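Side-chain contacts in ribose 5-phosphate isomerase (Trypanosoma cruzi, PDB 3M1P), which probably interconverts ribose 5-phosphate and ribulose 5-phosphate as a type B isomerase of the pentose phosphate pathway: residues H17-L20 with I21-K25; L89-D92 with H93-A97; I124-F127 with L128-F132; R141-K144 with I145-I148. The protein carries 1 engineered substitution. All blocks are in the same frame, centred on the assembly; numbering follows the deposited sequence.

Interaction 1: residues H17-L20 with I21-K25; sequences HENL and ILYVK
Asn19 and Tyr23, one helical turn apart, run side by side in the same direction and make the main side-chain-to-side-chain part of this contact on helix 17-26. By van der Waals contact, Asn19 CB rests 3.6 Å from Tyr23 CZ. The amide stands at 71° to the phenol ring, and Asn19 OD1 lies 3.1 Å from Tyr23 OH. Tyr23 CG is anti to its own carbonyl carbon (chi1 -55°), which swings the ring back along the helix until Asn19 O sits over one face, 3.0 Å from Tyr23 CG.

The apolar pair Leu20 CD2 and Tyr23 CD2 is looser, 4.5 Å apart. Separately, the CG1 methylene of Ile21 lies against a backbone carbonyl, 3.3 Å from His17 O.

Backbone hydrogen bonds of the i to i+4 pattern join the two segments. Tyr23 N donates to Asn19 O over 2.7 Å, and Val24 N donates to Leu20 O over 3.1 Å. Around them Leu20 and Val24 pack on strand 3-9, Ile21 and Val24 on strand 31-35, and Leu20 and Tyr23 on helix 117-129.

Asn19 O thus receives a backbone N-H while lying against an aromatic face, so the ring probably shields one side of that bond.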
loop_
_atom_site.group_PDB
_atom_site.type_symbol
_atom_site.label_atom_id
_atom_site.label_comp_id
_atom_site.label_asym_id
_atom_site.label_seq_id
_atom_site.Cartn_x
_atom_site.Cartn_y
_atom_site.Cartn_z
ATOM N N HIS A 17 9.369 10.801 16.160
ATOM C CA HIS A 17 8.711 12.095 16.356
ATOM C C HIS A 17 9.534 13.281 15.837
ATOM O O HIS A 17 8.968 14.274 15.366
ATOM C CB HIS A 17 8.268 12.277 17.813
ATOM C CG HIS A 17 9.381 12.606 18.755
ATOM N ND1 HIS A 17 9.588 13.879 19.239
ATOM C CD2 HIS A 17 10.355 11.835 19.294
ATOM C CE1 HIS A 17 10.638 13.878 20.043
ATOM N NE2 HIS A 17 11.124 12.649 20.090
ATOM N N GLU A 18 10.862 13.157 15.901
ATOM C CA GLU A 18 11.771 14.143 15.312
ATOM C C GLU A 18 11.627 14.143 13.790
ATOM O O GLU A 18 11.604 15.206 13.172
ATOM C CB GLU A 18 13.236 13.900 15.746
ATOM C CG GLU A 18 13.475 14.082 17.255
ATOM C CD GLU A 18 14.961 14.049 17.672
ATOM O OE1 GLU A 18 15.833 13.629 16.865
ATOM O OE2 GLU A 18 15.255 14.445 18.831
ATOM N N ASN A 19 11.521 12.950 13.200
ATOM C CA ASN A 19 11.157 12.787 11.774
ATOM C C ASN A 19 9.911 13.600 11.407
ATOM O O ASN A 19 9.911 14.366 10.444
ATOM C CB ASN A 19 10.864 11.308 11.428
ATOM C CG ASN A 19 12.052 10.382 11.643
ATOM O OD1 ASN A 19 12.589 9.812 10.684
ATOM N ND2 ASN A 19 12.438 10.188 12.897
ATOM N N LEU A 20 8.844 13.414 12.187
ATOM C CA LEU A 20 7.569 14.090 11.942
ATOM C C LEU A 20 7.713 15.605 11.999
ATOM O O LEU A 20 7.208 16.306 11.121
ATOM C CB LEU A 20 6.517 13.620 12.948
ATOM C CG LEU A 20 6.317 12.111 13.013
ATOM C CD1 LEU A 20 5.388 11.761 14.163
ATOM C CD2 LEU A 20 5.797 11.547 11.669
ATOM N N ILE A 21 8.413 16.093 13.027
ATOM C CA ILE A 21 8.708 17.529 13.167
ATOM C C ILE A 21 9.421 18.037 11.906
ATOM O O ILE A 21 8.995 19.017 11.288
ATOM C CB ILE A 21 9.550 17.832 14.452
ATOM C CG1 ILE A 21 8.719 17.578 15.711
ATOM C CG2 ILE A 21 10.090 19.274 14.430
ATOM C CD1 ILE A 21 9.532 17.465 17.008
ATOM N N LEU A 22 10.476 17.326 11.514
ATOM C CA LEU A 22 11.211 17.634 10.293
ATOM C C LEU A 22 10.336 17.600 9.027
ATOM O O LEU A 22 10.408 18.516 8.210
ATOM C CB LEU A 22 12.432 16.710 10.155
ATOM C CG LEU A 22 13.309 16.911 8.914
ATOM C CD1 LEU A 22 13.912 18.321 8.880
ATOM C CD2 LEU A 22 14.415 15.842 8.793
ATOM N N TYR A 23 9.507 16.566 8.866
ATOM C CA TYR A 23 8.665 16.453 7.644
ATOM C C TYR A 23 7.677 17.623 7.492
ATOM O O TYR A 23 7.383 18.065 6.371
ATOM C CB TYR A 23 7.922 15.100 7.566
ATOM C CG TYR A 23 8.827 13.877 7.663
ATOM C CD1 TYR A 23 10.161 13.928 7.217
ATOM C CD2 TYR A 23 8.357 12.677 8.198
ATOM C CE1 TYR A 23 10.991 12.825 7.304
ATOM C CE2 TYR A 23 9.183 11.560 8.286
ATOM C CZ TYR A 23 10.503 11.643 7.838
ATOM O OH TYR A 23 11.341 10.555 7.910
ATOM N N VAL A 24 7.172 18.110 8.621
ATOM C CA VAL A 24 6.279 19.271 8.633
ATOM C C VAL A 24 7.021 20.514 8.127
ATOM O O VAL A 24 6.524 21.237 7.258
ATOM C CB VAL A 24 5.678 19.501 10.046
ATOM C CG1 VAL A 24 4.927 20.828 10.108
ATOM C CG2 VAL A 24 4.759 18.329 10.425
ATOM N N LYS A 25 8.223 20.739 8.657
ATOM C CA LYS A 25 9.077 21.827 8.175
ATOM C C LYS A 25 9.399 21.681 6.689
ATOM O O LYS A 25 9.427 22.673 5.963
ATOM C CB LYS A 25 10.369 21.909 8.995
ATOM C CG LYS A 25 10.154 22.366 10.418
ATOM C CD LYS A 25 11.436 22.308 11.203
ATOM C CE LYS A 25 11.233 22.934 12.565
ATOM N NZ LYS A 25 12.231 22.398 13.522
#

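Interaction 2: residues L89-D92 with H93-A97; sequences LCHD and HYTAA
Asp92 and Thr95 meet because both hold their oxygen-bearing branches between backbone N and carbonyl carbon: chi1 of 74° turns the Asp92 carboxylate along the chain, and chi1 of 49° turns Thr95 OG1 back to it. The two side chains cross at about a right angle. Thr95 OG1 donates to Asp92 OD1 over 2.7 Å, nearly in line with the C-O bond, and Thr95 N reaches the same oxygen over 3.0 Å from the syn side, 35° out of the carboxylate plane. Two donors from one residue therefore grip OD1 and restrict rotation of the carboxylate. Asp92 is the N-cap of helix 93-101, which follows strand 87-89 of the parallel sheet, and its side chain satisfies an N-H of the first turn. The other oxygen, Asp92 OD2, accepts from a water over 2.6 Å; that water also takes a weak bond from Tyr94 N.

On the preceding loop, His91 N gives a weak hydrogen bond to Thr95 OG1, 3.3 Å long, while Thr95 CG2 touches His91 CE1 at 3.4 Å. Cys90 SG packs 3.6 Å from Ala96 CA. Both histidines face subunit boundaries: His93 stacks on His93 of the second subunit, and His91 on His91 of the third.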
loop_
_atom_site.group_PDB
_atom_site.type_symbol
_atom_site.label_atom_id
_atom_site.label_comp_id
_atom_site.label_asym_id
_atom_site.label_seq_id
_atom_site.Cartn_x
_atom_site.Cartn_y
_atom_site.Cartn_z
ATOM N N LEU A 89 -6.845 8.635 7.809
ATOM C CA LEU A 89 -5.780 7.638 7.804
ATOM C C LEU A 89 -5.267 7.434 6.371
ATOM O O LEU A 89 -5.992 6.970 5.492
ATOM C CB LEU A 89 -6.232 6.321 8.429
ATOM C CG LEU A 89 -5.231 5.146 8.394
ATOM C CD1 LEU A 89 -3.896 5.478 9.075
ATOM C CD2 LEU A 89 -5.875 3.936 9.026
ATOM N N CYS A 90 -4.017 7.833 6.154
ATOM C CA CYS A 90 -3.388 7.745 4.840
ATOM C C CYS A 90 -2.223 6.759 4.833
ATOM O O CYS A 90 -1.501 6.625 5.837
ATOM C CB CYS A 90 -2.897 9.121 4.399
ATOM S SG CYS A 90 -4.207 10.332 4.334
ATOM N N HIS A 91 -2.042 6.102 3.684
ATOM C CA HIS A 91 -0.974 5.118 3.491
ATOM C C HIS A 91 -0.137 5.390 2.235
ATOM O O HIS A 91 0.755 4.616 1.893
ATOM C CB HIS A 91 -1.566 3.720 3.396
ATOM C CG HIS A 91 -2.470 3.544 2.224
ATOM N ND1 HIS A 91 -3.790 3.930 2.243
ATOM C CD2 HIS A 91 -2.236 3.060 0.980
ATOM C CE1 HIS A 91 -4.338 3.665 1.069
ATOM N NE2 HIS A 91 -3.416 3.142 0.284
ATOM N N ASP A 92 -0.438 6.469 1.530
ATOM C CA ASP A 92 0.340 6.812 0.346
ATOM C C ASP A 92 0.042 8.246 -0.075
ATOM O O ASP A 92 -0.712 8.948 0.577
ATOM C CB ASP A 92 0.061 5.821 -0.807
ATOM C CG ASP A 92 -1.315 6.029 -1.460
ATOM O OD1 ASP A 92 -2.228 6.569 -0.795
ATOM O OD2 ASP A 92 -1.472 5.643 -2.650
ATOM N N HIS A 93 0.644 8.649 -1.180
ATOM C CA HIS A 93 0.518 9.969 -1.726
ATOM C C HIS A 93 -0.916 10.282 -2.161
ATOM O O HIS A 93 -1.427 11.371 -1.898
ATOM C CB HIS A 93 1.481 10.074 -2.916
ATOM C CG HIS A 93 1.380 11.368 -3.653
ATOM N ND1 HIS A 93 0.469 11.573 -4.661
ATOM C CD2 HIS A 93 2.039 12.540 -3.494
ATOM C CE1 HIS A 93 0.583 12.810 -5.110
ATOM N NE2 HIS A 93 1.527 13.420 -4.416
ATOM N N TYR A 94 -1.557 9.325 -2.831
ATOM C CA TYR A 94 -2.922 9.495 -3.334
ATOM C C TYR A 94 -3.980 9.771 -2.242
ATOM O O TYR A 94 -4.715 10.754 -2.316
ATOM C CB TYR A 94 -3.327 8.288 -4.199
ATOM C CG TYR A 94 -4.699 8.443 -4.803
ATOM C CD1 TYR A 94 -4.886 9.114 -6.016
ATOM C CD2 TYR A 94 -5.811 7.936 -4.155
ATOM C CE1 TYR A 94 -6.167 9.274 -6.562
ATOM C CE2 TYR A 94 -7.083 8.082 -4.689
ATOM C CZ TYR A 94 -7.253 8.740 -5.888
ATOM O OH TYR A 94 -8.532 8.858 -6.371
ATOM N N THR A 95 -4.070 8.902 -1.242
ATOM C CA THR A 95 -4.986 9.140 -0.108
ATOM C C THR A 95 -4.665 10.455 0.622
ATOM O O THR A 95 -5.575 11.151 1.054
ATOM C CB THR A 95 -4.927 8.003 0.905
ATOM O OG1 THR A 95 -3.552 7.729 1.209
ATOM C CG2 THR A 95 -5.608 6.744 0.343
ATOM N N ALA A 96 -3.380 10.795 0.753
ATOM C CA ALA A 96 -2.985 12.050 1.412
ATOM C C ALA A 96 -3.523 13.262 0.644
ATOM O O ALA A 96 -4.076 14.203 1.233
ATOM C CB ALA A 96 -1.458 12.134 1.571
ATOM N N ALA A 97 -3.359 13.226 -0.677
ATOM C CA ALA A 97 -3.819 14.313 -1.533
ATOM C C ALA A 97 -5.338 14.399 -1.545
ATOM O O ALA A 97 -5.896 15.489 -1.377
ATOM C CB ALA A 97 -3.266 14.158 -2.959
HETATM O O HOH W 1 0.198 6.878 -4.281
#

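Interaction 3: residues I124-F127 with L128-F132; sequences IITF and LQTPF
Thr126 and Thr130 run alongside each other where helix 117-129 ends, and the polar part of the contact centres on one carbonyl. Thr126 O accepts from Thr130 N over 2.9 Å and from Thr130 OG1 over 2.5 Å. The two donors reach it from opposite faces of its plane, the hydroxyl tilted 32° from that plane and the amide 26°. Thr130 OG1 is placed beside its own backbone N (chi1 -51°), and this lets one residue supply both bonds. Its neighbour in the pair, Thr126, turns its own hydroxyl back to Glu122 O and presents CG2 instead, 3.5 Å from Thr130 OG1. Ordinary helical bonds precede this pair, Leu128 N to Ile124 O and Gln129 N to Ile125 O.

The van der Waals contacts also follow the i to i+4 spacing. Ile124 CG2 meets Leu128 CD1 at 3.9 Å, with the two chains alongside each other. The Ile125 CG2 methyl lies against the glutamine amide, 3.6 Å from Gln129 CD, on an extended chain whose NE2 is hydrogen-bonded to Ala27 O. Leu128 and Ile124 both pack on Val24 of helix 17-26, whereas Phe127 turns to Ser99 and Arg100 of helix 93-101.

Thr130 is the first residue to leave helical backbone angles, so its paired donors mark a helix C-terminus, where the chain straightens into the extended link toward helix 136-150.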
loop_
_atom_site.group_PDB
_atom_site.type_symbol
_atom_site.label_atom_id
_atom_site.label_comp_id
_atom_site.label_asym_id
_atom_site.label_seq_id
_atom_site.Cartn_x
_atom_site.Cartn_y
_atom_site.Cartn_z
ATOM N N ILE A 124 2.926 13.361 4.790
ATOM C CA ILE A 124 2.825 14.606 5.560
ATOM C C ILE A 124 2.963 15.829 4.653
ATOM O O ILE A 124 2.152 16.741 4.724
ATOM C CB ILE A 124 3.818 14.630 6.766
ATOM C CG1 ILE A 124 3.311 13.675 7.848
ATOM C CG2 ILE A 124 3.988 16.063 7.346
ATOM C CD1 ILE A 124 4.336 13.350 8.907
ATOM N N ILE A 125 3.954 15.807 3.764
ATOM C CA ILE A 125 4.184 16.911 2.837
ATOM C C ILE A 125 3.014 17.120 1.882
ATOM O O ILE A 125 2.539 18.242 1.719
ATOM C CB ILE A 125 5.544 16.734 2.080
ATOM C CG1 ILE A 125 6.720 16.943 3.062
ATOM C CG2 ILE A 125 5.604 17.634 0.806
ATOM C CD1 ILE A 125 8.068 16.323 2.613
ATOM N N THR A 126 2.543 16.038 1.266
ATOM C CA THR A 126 1.409 16.105 0.354
ATOM C C THR A 126 0.131 16.620 1.040
ATOM O O THR A 126 -0.581 17.454 0.495
ATOM C CB THR A 126 1.140 14.720 -0.287
ATOM O OG1 THR A 126 2.355 14.219 -0.848
ATOM C CG2 THR A 126 0.063 14.828 -1.362
ATOM N N PHE A 127 -0.141 16.108 2.232
ATOM C CA PHE A 127 -1.271 16.540 3.037
ATOM C C PHE A 127 -1.224 18.051 3.302
ATOM O O PHE A 127 -2.209 18.752 3.091
ATOM C CB PHE A 127 -1.240 15.793 4.362
ATOM C CG PHE A 127 -2.447 16.011 5.213
ATOM C CD1 PHE A 127 -3.599 15.276 4.995
ATOM C CD2 PHE A 127 -2.415 16.935 6.271
ATOM C CE1 PHE A 127 -4.723 15.462 5.808
ATOM C CE2 PHE A 127 -3.529 17.125 7.092
ATOM C CZ PHE A 127 -4.688 16.397 6.855
ATOM N N LEU A 128 -0.071 18.546 3.748
ATOM C CA LEU A 128 0.050 19.955 4.129
ATOM C C LEU A 128 0.003 20.887 2.925
ATOM O O LEU A 128 -0.604 21.957 2.995
ATOM C CB LEU A 128 1.306 20.200 4.972
ATOM C CG LEU A 128 1.290 19.540 6.353
ATOM C CD1 LEU A 128 2.638 19.662 7.037
ATOM C CD2 LEU A 128 0.166 20.112 7.234
ATOM N N GLN A 129 0.597 20.448 1.816
ATOM C CA GLN A 129 0.697 21.267 0.593
ATOM C C GLN A 129 -0.527 21.251 -0.328
ATOM O O GLN A 129 -0.719 22.192 -1.096
ATOM C CB GLN A 129 1.932 20.867 -0.216
ATOM C CG GLN A 129 3.276 21.241 0.433
ATOM C CD GLN A 129 4.471 20.836 -0.421
ATOM O OE1 GLN A 129 4.314 20.158 -1.441
ATOM N NE2 GLN A 129 5.678 21.234 0.002
ATOM N N THR A 130 -1.340 20.191 -0.269
ATOM C CA THR A 130 -2.481 20.042 -1.178
ATOM C C THR A 130 -3.685 20.846 -0.693
ATOM O O THR A 130 -4.137 20.650 0.426
ATOM C CB THR A 130 -2.895 18.546 -1.355
ATOM O OG1 THR A 130 -1.745 17.762 -1.701
ATOM C CG2 THR A 130 -3.944 18.399 -2.432
ATOM N N PRO A 131 -4.197 21.768 -1.530
ATOM C CA PRO A 131 -5.362 22.563 -1.115
ATOM C C PRO A 131 -6.673 21.801 -1.199
ATOM O O PRO A 131 -6.786 20.845 -1.969
ATOM C CB PRO A 131 -5.383 23.715 -2.134
ATOM C CG PRO A 131 -4.754 23.124 -3.388
ATOM C CD PRO A 131 -3.696 22.155 -2.871
ATOM N N PHE A 132 -7.653 22.224 -0.406
ATOM C CA PHE A 132 -9.032 21.753 -0.577
ATOM C C PHE A 132 -9.571 22.344 -1.878
ATOM O O PHE A 132 -9.312 23.501 -2.182
ATOM C CB PHE A 132 -9.903 22.143 0.620
ATOM C CG PHE A 132 -11.377 21.886 0.424
ATOM C CD1 PHE A 132 -11.840 20.637 0.015
ATOM C CD2 PHE A 132 -12.310 22.893 0.689
ATOM C CE1 PHE A 132 -13.205 20.399 -0.151
ATOM C CE2 PHE A 132 -13.676 22.666 0.534
ATOM C CZ PHE A 132 -14.124 21.414 0.103
#

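Interaction 4: residues R141-K144 with I145-I148; sequences RIEK and IRAI. With PO4 (phosphate ion), chain C.
Glu143 and Arg146 form a salt bridge along helix 136-150, with Arg146 exposed to solvent, and both carboxylate oxygens are engaged. Glu143 OE2 takes two donors, Arg146 NH2 over 2.6 Å through its syn lone pair and Arg146 NE over 2.7 Å; Glu143 OE1 takes a weak bond from the same NE, at 2.9 Å. The arginine thus grips side-on, with the carboxylate and guanidinium planes 26° apart. Glu143 bends at chi2 (47°) and Arg146 at chi3 (54°), which folds the two ends together over three residues.

This i to i+3 pair sits on the C-terminal helix, which also lies against the third subunit. Arg141 and Lys144 send their charged ends there: Arg141 NE and Lys144 NZ both bridge to Asp45 of that subunit, and Lys144 NZ also to Asp48. Arg141 NH1, beyond an extended chain, donates to phosphate O2 over 3.1 Å, that oxygen lying in plane at the guanidinium edge. Arg137 and, from the third subunit, His11 and Arg113 also hold this ion, probably from the crystallisation liquor, in a site consistent with sugar-phosphate binding at a subunit interface in type B isomerases. Ala147 N donates to Glu143 O over 2.8 Å.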
loop_
_atom_site.group_PDB
_atom_site.type_symbol
_atom_site.label_atom_id
_atom_site.label_comp_id
_atom_site.label_asym_id
_atom_site.label_seq_id
_atom_site.Cartn_x
_atom_site.Cartn_y
_atom_site.Cartn_z
ATOM N N ARG A 141 -20.960 17.601 0.907
ATOM C CA ARG A 141 -20.701 16.348 1.638
ATOM C C ARG A 141 -20.047 16.573 3.013
ATOM O O ARG A 141 -20.420 15.936 3.999
ATOM C CB ARG A 141 -19.898 15.362 0.778
ATOM C CG ARG A 141 -20.709 14.739 -0.339
ATOM C CD ARG A 141 -19.819 14.314 -1.495
ATOM N NE ARG A 141 -20.585 13.902 -2.674
ATOM C CZ ARG A 141 -20.059 13.703 -3.883
ATOM N NH1 ARG A 141 -18.758 13.875 -4.094
ATOM N NH2 ARG A 141 -20.831 13.335 -4.890
ATOM N N ILE A 142 -19.080 17.482 3.068
ATOM C CA ILE A 142 -18.494 17.899 4.338
ATOM C C ILE A 142 -19.561 18.475 5.278
ATOM O O ILE A 142 -19.554 18.202 6.476
ATOM C CB ILE A 142 -17.310 18.901 4.128
ATOM C CG1 ILE A 142 -16.103 18.160 3.536
ATOM C CG2 ILE A 142 -16.929 19.568 5.454
ATOM C CD1 ILE A 142 -15.173 18.997 2.677
ATOM N N GLU A 143 -20.485 19.259 4.726
ATOM C CA GLU A 143 -21.593 19.812 5.506
ATOM C C GLU A 143 -22.490 18.699 6.052
ATOM O O GLU A 143 -22.969 18.786 7.179
ATOM C CB GLU A 143 -22.377 20.831 4.672
ATOM C CG GLU A 143 -23.602 21.468 5.351
ATOM C CD GLU A 143 -23.366 21.978 6.781
ATOM O OE1 GLU A 143 -22.301 22.581 7.069
ATOM O OE2 GLU A 143 -24.281 21.784 7.620
ATOM N N LYS A 144 -22.687 17.643 5.262
ATOM C CA LYS A 144 -23.428 16.463 5.728
ATOM C C LYS A 144 -22.694 15.731 6.842
ATOM O O LYS A 144 -23.328 15.119 7.694
ATOM C CB LYS A 144 -23.766 15.511 4.571
ATOM C CG LYS A 144 -24.768 16.098 3.581
ATOM C CD LYS A 144 -25.266 15.077 2.559
ATOM C CE LYS A 144 -26.339 15.709 1.677
ATOM N NZ LYS A 144 -26.745 14.825 0.546
ATOM N N ILE A 145 -21.362 15.802 6.850
ATOM C CA ILE A 145 -20.581 15.248 7.967
ATOM C C ILE A 145 -20.848 16.048 9.244
ATOM O O ILE A 145 -21.075 15.469 10.318
ATOM C CB ILE A 145 -19.051 15.181 7.651
ATOM C CG1 ILE A 145 -18.804 14.292 6.417
ATOM C CG2 ILE A 145 -18.270 14.691 8.872
ATOM C CD1 ILE A 145 -17.364 14.211 5.946
ATOM N N ARG A 146 -20.824 17.376 9.102
ATOM C CA ARG A 146 -21.152 18.312 10.175
ATOM C C ARG A 146 -22.572 18.069 10.703
ATOM O O ARG A 146 -22.804 18.111 11.913
ATOM C CB ARG A 146 -21.009 19.758 9.673
ATOM C CG ARG A 146 -20.863 20.807 10.777
ATOM C CD ARG A 146 -21.402 22.193 10.344
ATOM N NE ARG A 146 -22.788 22.128 9.856
ATOM C CZ ARG A 146 -23.877 22.108 10.630
ATOM N NH1 ARG A 146 -23.781 22.163 11.959
ATOM N NH2 ARG A 146 -25.074 22.028 10.067
ATOM N N ALA A 147 -23.509 17.815 9.789
ATOM C CA ALA A 147 -24.897 17.518 10.151
ATOM C C ALA A 147 -25.002 16.256 11.015
ATOM O O ALA A 147 -25.764 16.234 11.982
ATOM C CB ALA A 147 -25.761 17.389 8.890
ATOM N N ILE A 148 -24.234 15.220 10.658
ATOM C CA ILE A 148 -24.131 13.974 11.449
ATOM C C ILE A 148 -23.617 14.231 12.876
ATOM O O ILE A 148 -24.159 13.690 13.838
ATOM C CB ILE A 148 -23.249 12.892 10.733
ATOM C CG1 ILE A 148 -23.925 12.393 9.456
ATOM C CG2 ILE A 148 -22.966 11.708 11.654
ATOM C CD1 ILE A 148 -23.011 11.583 8.529
HETATM P P PO4 C . -16.412 12.195 -7.074
HETATM O O1 PO4 C . -15.450 13.055 -7.842
HETATM O O2 PO4 C . -17.680 12.961 -6.804
HETATM O O3 PO4 C . -15.787 11.771 -5.767
HETATM O O4 PO4 C . -16.765 10.980 -7.906
#

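In the fold
Interactions 1 and 3 lie on neighbouring helices packed together, Leu20 CD2 being 3.6 Å from Ile124 CD1; no other chain of the assembly touches either. Interaction 3 also meets interaction 2, Ala97 CB lying 3.8 Å from Thr126 CG2, so helix 117-129 links the other two. Phe132 on Ile142 joins interaction 4 to interaction 3. All four are partly buried: 1 and 3 turn apolar sides to the core, 2 and 4 meet the third subunit, and 4, farthest from the chain's centre, has a surface salt bridge. The chemistry follows place: i to i+4 packing in 1, an N-cap starting helix 93-101 in 2, paired threonine donors ending helix 117-129 in 3, charges in 4.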